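PDB 5CE6: FACT-Spt16 from Cicer arietinum, which forms part of the FACT histone chaperone complex and probably binds histones H3-H4 through this N-terminal, aminopeptidase-like domain during transcription. Local coordinates for residues V331-K334 with A335-V339. Numbering follows the deposited sequence.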
ATOM      1  N   VAL A 331      14.332 -19.755 -10.203  1.00 12.84           N
ATOM      2  CA  VAL A 331      14.151 -18.754 -11.256  1.00 12.82           C
ATOM      3  C   VAL A 331      13.407 -17.522 -10.730  1.00 13.34           C
ATOM      4  O   VAL A 331      13.788 -16.376 -11.015  1.00 12.92           O
ATOM      5  CB  VAL A 331      13.435 -19.346 -12.476  1.00 15.57           C
ATOM      6  CG1 VAL A 331      13.171 -18.271 -13.522  1.00 18.29           C
ATOM      7  CG2 VAL A 331      14.276 -20.478 -13.080  1.00 15.64           C
ATOM      8  N   LEU A 332      12.357 -17.758  -9.949  1.00 12.79           N
ATOM      9  CA  LEU A 332      11.608 -16.650  -9.348  1.00 10.66           C
ATOM     10  C   LEU A 332      12.501 -15.787  -8.468  1.00 10.99           C
ATOM     11  O   LEU A 332      12.426 -14.560  -8.516  1.00 13.39           O
ATOM     12  CB  LEU A 332      10.418 -17.166  -8.535  1.00 10.26           C
ATOM     13  CG  LEU A 332       9.589 -16.027  -7.923  1.00  9.57           C
ATOM     14  CD1 LEU A 332       8.948 -15.227  -9.054  1.00 12.52           C
ATOM     15  CD2 LEU A 332       8.513 -16.595  -7.001  1.00 12.41           C
ATOM     16  N   LEU A 333      13.326 -16.424  -7.644  1.00 11.97           N
ATOM     17  CA  LEU A 333      14.246 -15.684  -6.787  1.00 13.76           C
ATOM     18  C   LEU A 333      15.215 -14.812  -7.596  1.00 12.88           C
ATOM     19  O   LEU A 333      15.435 -13.637  -7.268  1.00 11.67           O
ATOM     20  CB  LEU A 333      15.002 -16.651  -5.862  1.00 11.84           C
ATOM     21  CG  LEU A 333      16.103 -16.043  -4.988  1.00 12.79           C
ATOM     22  CD1 LEU A 333      15.556 -14.926  -4.105  1.00 12.86           C
ATOM     23  CD2 LEU A 333      16.719 -17.132  -4.139  1.00 19.56           C
ATOM     24  N   LYS A 334      15.782 -15.379  -8.653  1.00 15.11           N
ATOM     25  CA  LYS A 334      16.736 -14.652  -9.491  1.00 14.11           C
ATOM     26  C   LYS A 334      16.022 -13.492 -10.192  1.00 15.22           C
ATOM     27  O   LYS A 334      16.575 -12.397 -10.334  1.00 13.13           O
ATOM     28  CB  LYS A 334      17.371 -15.619 -10.498  1.00 13.02           C
ATOM     29  CG  LYS A 334      18.442 -15.028 -11.391  1.00 18.05           C
ATOM     30  CD  LYS A 334      19.036 -16.139 -12.264  1.00 20.95           C
ATOM     31  CE  LYS A 334      20.023 -15.602 -13.285  1.00 31.49           C
ATOM     32  NZ  LYS A 334      20.631 -16.731 -14.059  1.00 32.72           N
ATOM     33  N   ALA A 335      14.779 -13.727 -10.602  1.00 11.96           N
ATOM     34  CA  ALA A 335      13.991 -12.682 -11.247  1.00 11.65           C
ATOM     35  C   ALA A 335      13.641 -11.560 -10.278  1.00 10.58           C
ATOM     36  O   ALA A 335      13.705 -10.377 -10.633  1.00 12.55           O
ATOM     37  CB  ALA A 335      12.734 -13.264 -11.876  1.00 13.18           C
ATOM     38  N   GLN A 336      13.246 -11.925  -9.059  1.00 10.24           N
ATOM     39  CA  GLN A 336      12.914 -10.915  -8.056  1.00 10.89           C
ATOM     40  C   GLN A 336      14.135 -10.072  -7.718  1.00 13.35           C
ATOM     41  O   GLN A 336      14.041  -8.852  -7.571  1.00 12.92           O
ATOM     42  CB  GLN A 336      12.366 -11.558  -6.777  1.00 10.12           C
ATOM     43  CG  GLN A 336      11.674 -10.530  -5.837  1.00 11.68           C
ATOM     44  CD  GLN A 336      12.049 -10.696  -4.372  1.00 12.75           C
ATOM     45  OE1 GLN A 336      12.995 -11.403  -4.037  1.00 12.27           O
ATOM     46  NE2 GLN A 336      11.304 -10.027  -3.489  1.00  9.56           N
ATOM     47  N   GLU A 337      15.282 -10.726  -7.578  1.00 12.31           N
ATOM     48  CA  GLU A 337      16.527 -10.012  -7.289  1.00 15.32           C
ATOM     49  C   GLU A 337      16.885  -9.069  -8.433  1.00 16.08           C
ATOM     50  O   GLU A 337      17.479  -8.012  -8.205  1.00 14.32           O
ATOM     51  CB  GLU A 337      17.684 -10.990  -7.072  1.00 17.90           C
ATOM     52  CG  GLU A 337      17.599 -11.822  -5.800  1.00 20.24           C
ATOM     53  CD  GLU A 337      18.578 -13.001  -5.810  1.00 27.68           C
ATOM     54  OE1 GLU A 337      18.949 -13.485  -6.907  1.00 32.40           O
ATOM     55  OE2 GLU A 337      18.974 -13.445  -4.716  1.00 23.23           O
ATOM     56  N   ALA A 338      16.537  -9.455  -9.660  1.00 14.52           N
ATOM     57  CA  ALA A 338      16.824  -8.624 -10.829  1.00 12.70           C
ATOM     58  C   ALA A 338      15.968  -7.360 -10.832  1.00 12.50           C
ATOM     59  O   ALA A 338      16.434  -6.286 -11.226  1.00 14.98           O
ATOM     60  CB  ALA A 338      16.644  -9.418 -12.138  1.00 15.52           C
ATOM     61  N   VAL A 339      14.713  -7.484 -10.400  1.00 13.36           N
ATOM     62  CA  VAL A 339      13.874  -6.303 -10.253  1.00 10.36           C
ATOM     63  C   VAL A 339      14.483  -5.372  -9.224  1.00 15.70           C
ATOM     64  O   VAL A 339      14.624  -4.170  -9.468  1.00 14.15           O
ATOM     65  CB  VAL A 339      12.435  -6.661  -9.840  1.00 10.56           C
ATOM     66  CG1 VAL A 339      11.607  -5.402  -9.648  1.00 13.18           C
ATOM     67  CG2 VAL A 339      11.801  -7.531 -10.910  1.00 10.44           C
TER
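E337 N donates to L333 O at 2.9 Å, and the two side chains also touch, crossing at a slant. Three more i to i+4 backbone bonds run alongside. A335 N reaches V331 O at 2.9 Å, and Q336 N reaches L332 O at 2.8 Å. A338 N bonds K334 O at 3.0 Å, but with more bend than the other three, 138° at the hydrogen. Each of these four carbonyls therefore has an amide donor. On the exposed side, E337 CG lies 3.2 Å from L333 O. The E337 carboxylate then leans against the leucine branch, with OE2 3.8 Å from L333 CD1. With chi1 at 175°, the L333 branch lies on the carbonyl-carbon side, and this brings CD1 to the carboxylate. An alanine in place of L333 would probably leave the E337 carboxylate without this apolar neighbour and freer to turn. This is one stretch of helix 323-342, within the M24 metallopeptidase-like (pita-bread) domain. The helix packs between helix 349-363 and the sheet strands 403-414 and 424-435. L332 faces the sheet, touching L408, F410, L427 and L429. The buried Q336 amide is satisfied at both ends: OE1 bonds K449 NZ, and NE2 bonds D431 OD2. K334 is extended from CG onward, and its NZ forms a salt bridge with D363 on helix 349-363.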